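Local coordinates for protein aromatic amino acid aminotransferase I (Candida albicans WO-1, PDB 6HNU) that probably catalyses the pyridoxal-phosphate-dependent transfer of an amino group from aromatic L-amino acids to 2-oxoglutarate, giving the aromatic oxo-acid and L-glutamate, at residues Ala419-Cys429 with Lys480-Phe489; Asp123-Glu131 with Leu279-Gly290. All coordinates share one frame; numbering follows the deposited sequence.

Interaction 1 of 2, residues Ala419-Cys429 with Lys480-Phe489; sequences AVHEQAIKQGC and KFGKAVRAEF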
# COMPACT_ATOMS: atom_id res chain seq x y z
N ALA B 419 16.43 1.63 35.40
CA ALA B 419 17.76 1.35 36.00
C ALA B 419 18.38 0.14 35.31
O ALA B 419 19.57 0.18 34.96
CB ALA B 419 17.66 1.13 37.49
N VAL B 420 17.63 -0.94 35.19
CA VAL B 420 18.17 -2.17 34.55
C VAL B 420 18.49 -1.88 33.09
O VAL B 420 19.56 -2.31 32.65
CB VAL B 420 17.23 -3.37 34.73
CG1 VAL B 420 17.64 -4.54 33.84
CG2 VAL B 420 17.18 -3.78 36.18
N HIS B 421 17.62 -1.17 32.37
CA HIS B 421 17.85 -0.76 30.95
C HIS B 421 19.14 0.05 30.83
O HIS B 421 19.98 -0.31 30.00
CB HIS B 421 16.66 0.04 30.40
CG HIS B 421 16.71 0.37 28.94
ND1 HIS B 421 16.85 -0.60 27.97
CD2 HIS B 421 16.50 1.54 28.29
CE1 HIS B 421 16.80 -0.03 26.79
NE2 HIS B 421 16.57 1.28 26.95
N GLU B 422 19.32 1.08 31.67
CA GLU B 422 20.55 1.92 31.65
C GLU B 422 21.79 1.05 31.94
O GLU B 422 22.81 1.17 31.23
CB GLU B 422 20.41 3.08 32.65
CG GLU B 422 19.31 4.08 32.29
CD GLU B 422 18.96 5.06 33.41
OE1 GLU B 422 19.79 5.18 34.35
OE2 GLU B 422 17.86 5.71 33.35
N GLN B 423 21.70 0.17 32.94
CA GLN B 423 22.83 -0.71 33.36
C GLN B 423 23.19 -1.68 32.21
O GLN B 423 24.37 -1.78 31.89
CB GLN B 423 22.49 -1.45 34.65
CG GLN B 423 23.65 -2.31 35.16
CD GLN B 423 24.78 -1.51 35.77
OE1 GLN B 423 25.94 -1.69 35.44
NE2 GLN B 423 24.43 -0.60 36.68
N ALA B 424 22.20 -2.35 31.62
CA ALA B 424 22.38 -3.20 30.41
C ALA B 424 23.19 -2.45 29.36
O ALA B 424 24.19 -3.01 28.87
CB ALA B 424 21.02 -3.62 29.86
N ILE B 425 22.76 -1.23 29.02
CA ILE B 425 23.42 -0.43 27.96
C ILE B 425 24.87 -0.16 28.40
O ILE B 425 25.78 -0.36 27.59
CB ILE B 425 22.65 0.87 27.65
CG1 ILE B 425 21.39 0.58 26.83
CG2 ILE B 425 23.53 1.86 26.92
CD1 ILE B 425 20.27 1.55 27.08
N LYS B 426 25.07 0.22 29.66
CA LYS B 426 26.43 0.44 30.20
C LYS B 426 27.25 -0.87 30.10
O LYS B 426 28.43 -0.79 29.83
CB LYS B 426 26.33 0.98 31.63
CG LYS B 426 27.65 1.34 32.29
CD LYS B 426 27.55 1.61 33.77
CE LYS B 426 28.90 1.81 34.43
NZ LYS B 426 28.91 1.18 35.77
N GLN B 427 26.65 -2.04 30.31
CA GLN B 427 27.35 -3.35 30.19
C GLN B 427 27.55 -3.75 28.72
O GLN B 427 28.23 -4.76 28.51
CB GLN B 427 26.59 -4.44 30.93
CG GLN B 427 26.49 -4.25 32.45
CD GLN B 427 27.81 -4.23 33.17
OE1 GLN B 427 28.76 -4.92 32.80
NE2 GLN B 427 27.87 -3.46 34.25
N GLY B 428 26.97 -3.02 27.76
CA GLY B 428 27.14 -3.26 26.30
C GLY B 428 26.07 -4.18 25.69
O GLY B 428 26.39 -4.90 24.71
N CYS B 429 24.83 -4.16 26.17
CA CYS B 429 23.72 -4.96 25.57
C CYS B 429 22.41 -4.18 25.67
O CYS B 429 22.21 -3.45 26.69
CB CYS B 429 23.58 -6.29 26.31
SG CYS B 429 22.13 -7.32 25.92
N LYS B 480 26.28 -10.19 29.27
CA LYS B 480 26.32 -8.76 29.67
C LYS B 480 25.01 -8.39 30.36
O LYS B 480 25.07 -7.61 31.32
CB LYS B 480 26.72 -7.88 28.49
CG LYS B 480 28.16 -8.05 28.04
CD LYS B 480 28.56 -7.28 26.80
CE LYS B 480 30.05 -7.40 26.52
NZ LYS B 480 30.40 -6.96 25.15
N PHE B 481 23.87 -8.99 29.97
CA PHE B 481 22.54 -8.66 30.56
C PHE B 481 22.46 -9.26 31.96
O PHE B 481 21.96 -8.61 32.89
CB PHE B 481 21.38 -9.16 29.70
CG PHE B 481 20.04 -8.69 30.18
CD1 PHE B 481 19.65 -7.37 30.01
CD2 PHE B 481 19.20 -9.53 30.88
CE1 PHE B 481 18.42 -6.93 30.48
CE2 PHE B 481 17.98 -9.08 31.37
CZ PHE B 481 17.60 -7.79 31.16
N GLY B 482 22.93 -10.50 32.11
CA GLY B 482 23.05 -11.16 33.42
C GLY B 482 23.86 -10.29 34.38
O GLY B 482 23.39 -10.11 35.52
N LYS B 483 25.00 -9.76 33.94
CA LYS B 483 25.88 -8.88 34.76
C LYS B 483 25.10 -7.64 35.21
O LYS B 483 25.24 -7.21 36.37
CB LYS B 483 27.04 -8.28 33.97
CG LYS B 483 28.25 -9.15 33.70
CD LYS B 483 29.47 -8.30 33.40
CE LYS B 483 30.24 -8.73 32.17
NZ LYS B 483 31.02 -9.97 32.41
N ALA B 484 24.35 -7.05 34.27
CA ALA B 484 23.59 -5.80 34.50
C ALA B 484 22.54 -6.08 35.57
O ALA B 484 22.40 -5.24 36.52
CB ALA B 484 23.03 -5.29 33.19
N VAL B 485 21.87 -7.24 35.52
CA VAL B 485 20.84 -7.60 36.53
C VAL B 485 21.56 -7.85 37.87
O VAL B 485 21.03 -7.38 38.89
CB VAL B 485 19.97 -8.80 36.11
CG1 VAL B 485 19.00 -9.23 37.23
CG2 VAL B 485 19.17 -8.48 34.86
N ARG B 486 22.72 -8.51 37.84
CA ARG B 486 23.51 -8.80 39.08
C ARG B 486 23.97 -7.47 39.71
O ARG B 486 23.75 -7.29 40.92
CB ARG B 486 24.66 -9.78 38.78
CG ARG B 486 24.66 -11.03 39.67
CD ARG B 486 25.37 -12.27 39.12
NE ARG B 486 26.38 -11.85 38.17
CZ ARG B 486 26.45 -12.24 36.89
NH1 ARG B 486 25.60 -13.14 36.41
NH2 ARG B 486 27.41 -11.75 36.12
N ALA B 487 24.56 -6.56 38.94
CA ALA B 487 24.92 -5.21 39.42
C ALA B 487 23.70 -4.49 40.02
O ALA B 487 23.83 -3.96 41.13
CB ALA B 487 25.55 -4.38 38.34
N GLU B 488 22.56 -4.43 39.35
CA GLU B 488 21.43 -3.59 39.84
C GLU B 488 20.81 -4.16 41.11
O GLU B 488 20.33 -3.35 41.96
CB GLU B 488 20.37 -3.39 38.76
CG GLU B 488 20.77 -2.33 37.76
CD GLU B 488 20.99 -0.94 38.36
OE1 GLU B 488 20.17 -0.50 39.18
OE2 GLU B 488 21.94 -0.29 37.93
N PHE B 489 20.78 -5.50 41.24
CA PHE B 489 20.03 -6.18 42.33
C PHE B 489 20.96 -6.56 43.49
O PHE B 489 20.46 -7.18 44.45
CB PHE B 489 19.28 -7.38 41.75
CG PHE B 489 18.03 -7.00 41.01
CD1 PHE B 489 18.08 -6.62 39.67
CD2 PHE B 489 16.80 -7.01 41.64
CE1 PHE B 489 16.92 -6.28 39.01
CE2 PHE B 489 15.64 -6.67 40.98
CZ PHE B 489 15.71 -6.26 39.67
O HOH W 1 21.53 1.84 36.10
O HOH W 2 28.29 -6.20 23.43

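Interaction 2 of 2, residues Asp123-Glu131 with Leu279-Gly290; sequences DMVHKVPYE and LVPSFISLDVEG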
# COMPACT_ATOMS: atom_id res chain seq x y z
N ASP B 123 -5.74 -23.77 2.88
CA ASP B 123 -6.64 -24.91 3.17
C ASP B 123 -5.85 -26.13 3.66
O ASP B 123 -6.36 -26.84 4.54
CB ASP B 123 -7.51 -25.24 1.97
CG ASP B 123 -8.87 -25.80 2.36
OD1 ASP B 123 -9.29 -25.62 3.54
OD2 ASP B 123 -9.54 -26.30 1.46
N MET B 124 -4.68 -26.41 3.09
CA MET B 124 -3.84 -27.58 3.46
C MET B 124 -3.47 -27.46 4.94
O MET B 124 -3.44 -28.46 5.63
CB MET B 124 -2.59 -27.51 2.59
CG MET B 124 -1.66 -28.64 2.71
SD MET B 124 -0.14 -28.19 1.83
CE MET B 124 -0.73 -27.41 0.34
N VAL B 125 -3.19 -26.24 5.41
CA VAL B 125 -2.69 -26.00 6.80
C VAL B 125 -3.86 -25.82 7.78
O VAL B 125 -3.78 -26.35 8.89
CB VAL B 125 -1.73 -24.80 6.84
CG1 VAL B 125 -1.33 -24.50 8.27
CG2 VAL B 125 -0.49 -25.01 5.98
N HIS B 126 -4.91 -25.11 7.40
CA HIS B 126 -5.92 -24.56 8.34
C HIS B 126 -7.27 -25.24 8.18
O HIS B 126 -8.10 -25.05 9.09
CB HIS B 126 -6.04 -23.04 8.18
CG HIS B 126 -4.76 -22.34 8.44
ND1 HIS B 126 -4.18 -22.29 9.71
CD2 HIS B 126 -3.86 -21.79 7.58
CE1 HIS B 126 -3.03 -21.64 9.62
NE2 HIS B 126 -2.81 -21.31 8.31
N LYS B 127 -7.51 -25.96 7.08
CA LYS B 127 -8.77 -26.73 6.88
C LYS B 127 -9.96 -25.85 7.29
O LYS B 127 -10.70 -26.19 8.25
CB LYS B 127 -8.62 -28.05 7.65
CG LYS B 127 -8.90 -29.32 6.85
CD LYS B 127 -10.01 -29.17 5.80
CE LYS B 127 -10.44 -30.48 5.16
NZ LYS B 127 -11.35 -31.26 6.04
N VAL B 128 -10.16 -24.70 6.62
CA VAL B 128 -11.17 -23.69 7.05
C VAL B 128 -12.54 -24.37 7.09
O VAL B 128 -12.93 -25.02 6.11
CB VAL B 128 -11.18 -22.45 6.13
CG1 VAL B 128 -12.14 -21.37 6.63
CG2 VAL B 128 -9.77 -21.88 5.96
N PRO B 129 -13.26 -24.35 8.23
CA PRO B 129 -14.36 -25.29 8.46
C PRO B 129 -15.76 -24.81 8.10
O PRO B 129 -16.69 -25.44 8.47
CB PRO B 129 -14.26 -25.48 9.97
CG PRO B 129 -13.95 -24.08 10.46
CD PRO B 129 -12.92 -23.61 9.46
N TYR B 130 -15.88 -23.71 7.36
CA TYR B 130 -17.13 -23.26 6.71
C TYR B 130 -16.87 -23.13 5.21
O TYR B 130 -15.70 -23.17 4.75
CB TYR B 130 -17.65 -21.97 7.33
CG TYR B 130 -16.71 -20.79 7.22
CD1 TYR B 130 -15.66 -20.63 8.10
CD2 TYR B 130 -16.87 -19.87 6.21
CE1 TYR B 130 -14.78 -19.56 7.96
CE2 TYR B 130 -16.03 -18.79 6.07
CZ TYR B 130 -14.98 -18.64 6.96
OH TYR B 130 -14.14 -17.58 6.84
N GLU B 131 -17.94 -23.00 4.44
CA GLU B 131 -17.92 -23.20 2.99
C GLU B 131 -17.45 -21.90 2.31
O GLU B 131 -16.60 -22.01 1.39
CB GLU B 131 -19.33 -23.64 2.56
CG GLU B 131 -19.48 -23.90 1.08
CD GLU B 131 -18.60 -25.03 0.56
OE1 GLU B 131 -18.30 -25.97 1.36
OE2 GLU B 131 -18.21 -24.96 -0.62
N LEU B 279 1.83 -28.19 14.11
CA LEU B 279 1.48 -26.75 14.09
C LEU B 279 0.27 -26.53 15.01
O LEU B 279 -0.63 -27.36 15.04
CB LEU B 279 1.20 -26.34 12.64
CG LEU B 279 2.42 -26.42 11.71
CD1 LEU B 279 2.04 -26.07 10.30
CD2 LEU B 279 3.55 -25.53 12.20
N VAL B 280 0.30 -25.48 15.83
CA VAL B 280 -0.85 -25.18 16.73
C VAL B 280 -2.04 -24.84 15.84
O VAL B 280 -1.89 -24.12 14.86
CB VAL B 280 -0.51 -24.01 17.67
CG1 VAL B 280 -0.20 -22.75 16.89
CG2 VAL B 280 -1.63 -23.74 18.65
N PRO B 281 -3.28 -25.30 16.16
CA PRO B 281 -4.45 -24.85 15.41
C PRO B 281 -4.59 -23.32 15.40
O PRO B 281 -4.50 -22.70 16.46
CB PRO B 281 -5.63 -25.47 16.18
CG PRO B 281 -5.03 -25.78 17.52
CD PRO B 281 -3.63 -26.25 17.21
N SER B 282 -4.83 -22.76 14.22
CA SER B 282 -5.18 -21.32 14.03
C SER B 282 -6.60 -21.08 14.53
O SER B 282 -7.41 -22.04 14.65
CB SER B 282 -5.10 -20.93 12.58
OG SER B 282 -6.04 -21.72 11.84
N PHE B 283 -6.94 -19.81 14.78
CA PHE B 283 -8.35 -19.43 15.00
C PHE B 283 -9.15 -19.71 13.72
O PHE B 283 -10.33 -20.19 13.85
CB PHE B 283 -8.51 -18.00 15.48
CG PHE B 283 -8.15 -17.82 16.92
CD1 PHE B 283 -9.04 -18.20 17.92
CD2 PHE B 283 -6.92 -17.28 17.27
CE1 PHE B 283 -8.72 -18.01 19.25
CE2 PHE B 283 -6.60 -17.07 18.59
CZ PHE B 283 -7.51 -17.44 19.59
N ILE B 284 -8.57 -19.50 12.52
CA ILE B 284 -9.35 -19.87 11.30
C ILE B 284 -9.72 -21.36 11.35
O ILE B 284 -10.86 -21.67 10.93
CB ILE B 284 -8.52 -19.56 10.03
CG1 ILE B 284 -8.40 -18.06 9.76
CG2 ILE B 284 -9.03 -20.31 8.81
CD1 ILE B 284 -9.69 -17.40 9.40
N SER B 285 -8.81 -22.24 11.75
CA SER B 285 -9.08 -23.71 11.80
C SER B 285 -10.26 -23.99 12.74
O SER B 285 -11.00 -24.98 12.48
CB SER B 285 -7.88 -24.54 12.13
OG SER B 285 -7.58 -24.53 13.52
N LEU B 286 -10.49 -23.15 13.76
CA LEU B 286 -11.55 -23.35 14.77
C LEU B 286 -12.85 -22.69 14.33
O LEU B 286 -13.84 -22.80 15.07
CB LEU B 286 -11.09 -22.74 16.10
CG LEU B 286 -9.86 -23.39 16.73
CD1 LEU B 286 -9.49 -22.71 18.06
CD2 LEU B 286 -10.10 -24.87 16.98
N ASP B 287 -12.83 -21.95 13.23
CA ASP B 287 -13.80 -20.86 12.99
C ASP B 287 -15.05 -21.39 12.26
O ASP B 287 -15.34 -20.92 11.20
CB ASP B 287 -13.17 -19.72 12.19
CG ASP B 287 -14.08 -18.51 12.05
OD1 ASP B 287 -15.00 -18.32 12.91
OD2 ASP B 287 -13.89 -17.77 11.07
N VAL B 288 -15.83 -22.23 12.92
CA VAL B 288 -17.08 -22.77 12.35
C VAL B 288 -18.03 -21.62 11.98
O VAL B 288 -18.76 -21.80 10.99
CB VAL B 288 -17.72 -23.83 13.27
CG1 VAL B 288 -16.76 -24.98 13.51
CG2 VAL B 288 -18.19 -23.25 14.59
N GLU B 289 -18.02 -20.49 12.69
CA GLU B 289 -18.99 -19.39 12.51
C GLU B 289 -18.51 -18.35 11.47
O GLU B 289 -19.34 -17.51 11.06
CB GLU B 289 -19.31 -18.69 13.83
CG GLU B 289 -19.89 -19.62 14.89
CD GLU B 289 -20.62 -18.94 16.03
OE1 GLU B 289 -20.51 -17.71 16.16
OE2 GLU B 289 -21.33 -19.64 16.77
N GLY B 290 -17.25 -18.36 11.03
CA GLY B 290 -16.75 -17.33 10.09
C GLY B 290 -16.54 -15.97 10.74
O GLY B 290 -16.63 -14.97 10.04
O HOH W 3 -4.36 -24.48 11.84
O HOH W 4 -10.51 -27.09 10.75

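Interaction 1 of 2, residues Ala419-Cys429 with Lys480-Phe489
V420 is a knob in a hole lined by F481, V485, E488 and F489. Its two methyl groups divide the work. CG1 lies anti to the backbone N (chi1 168°) and faces F481 and V485. CG2 reaches the F489 ring, with CE1 of F489 3.8 Å from CG2 of V420. One turn on, A424 and A484 bring the helices together, their CA atoms 5.0 Å apart. The CB of A484 sits 3.4 Å from the backbone N of A424, while the A424 methyl rests by CD1 of F481. Small side chains here permit a close approach: the axes of the segments 419-426 and 480-489 come within 8.3 Å, with their directions 131° apart. They belong to helices 413-426 and 471-489, which pack in the C-terminal part of the chain. F462 of strand 459-465 touches both V420 and F481.

Outward from this core, Q423 lays its CG against the A484 carbonyl. Its NE2 gives a bond of 2.8 Å to OE2 of E488, nearly straight (161°) and close to the Q423 amide plane. E488 accepts with its anti lone pair. A water also donates to E488 OE2 and to A419 O, and H403 bonds to E488 OE1. The Q423 OE1 in turn accepts from Q427 NE2 at 2.9 Å. At the far end, the extended K480 chain passes over the Q427 carbonyl, with CD of K480 3.1 Å from O of Q427. A second water joins K480 NZ to G428 O, where a Schellman motif closes the first helix. Both ends of the Q423 amide are engaged, consistent with its orientation being fixed by Q427 and E488, and the carboxylate, gripped at both oxygens, is probably held as the anion.

Interaction 2 of 2, residues Asp123-Glu131 with Leu279-Gly290
H126 and S282 meet because each first torsion turns its polar group to the other. In H126, CG lies anti to the carbonyl carbon (chi1 -60°), while the S282 OG stands between its backbone N and carbonyl carbon (chi1 61°). H126 ND1 and S282 OG then share a hydrogen bond of 2.9 Å, in which either may be the donor. The same OG caps the weakly bonded helical turn at about 283-286 by accepting from S285 N at 2.8 Å. A water lies near both partners: it accepts from S282 N and is 3.1 Å from H126 ND1. The V125 CG1 methyl covers one face of the imidazole.

S285 packs its CB and CA against the H126 carbonyl, and a second water donates to both K127 O and S285 O. The contact thus joins the C-terminal end of helix 112-126, and the turn after it, to the N-cap and turns ahead of strand 292-297. Both segments lead into the large mixed sheet of the PLP-binding fold, the first through strand 133-138. H126 and S282 also touch R294 on that sheet.

Further along, V128 packs on I284. P129 packs CD and CG on the peptide backbone: CD of P129 is 3.2 Å from O of I284, and CG of P129 is 3.4 Å from C of D287. The Y130 ring takes G290 CA over one face in a CH-pi contact, 3.9 Å from its centroid and 23° off the normal. The D287 carboxylate approaches the same ring, while its OD1 is bonded by Y233 and its OD2 by the V292 amide.

How the interactions relate
The two interactions lie on opposite sides of the centre of the chain. Their centres are 44 Å apart and their nearest atoms about 27 Å apart, so they do not touch. Along the chain they come in series: 123-131 with 279-290 closes before 419-429 with 480-489 opens. Interaction 2 is beside the large mixed sheet, in the part that binds pyridoxal phosphate, with H126 about 11 Å from N141 between side chains. Interaction 1 pairs two helices packed on the four-stranded antiparallel sheet. C429 pairs in a parallel beta ladder with a strand of the second subunit, so the sheet continues across the interface. One contact therefore belongs to the cofactor-binding part, the other to the C-terminal part, near the dimer interface.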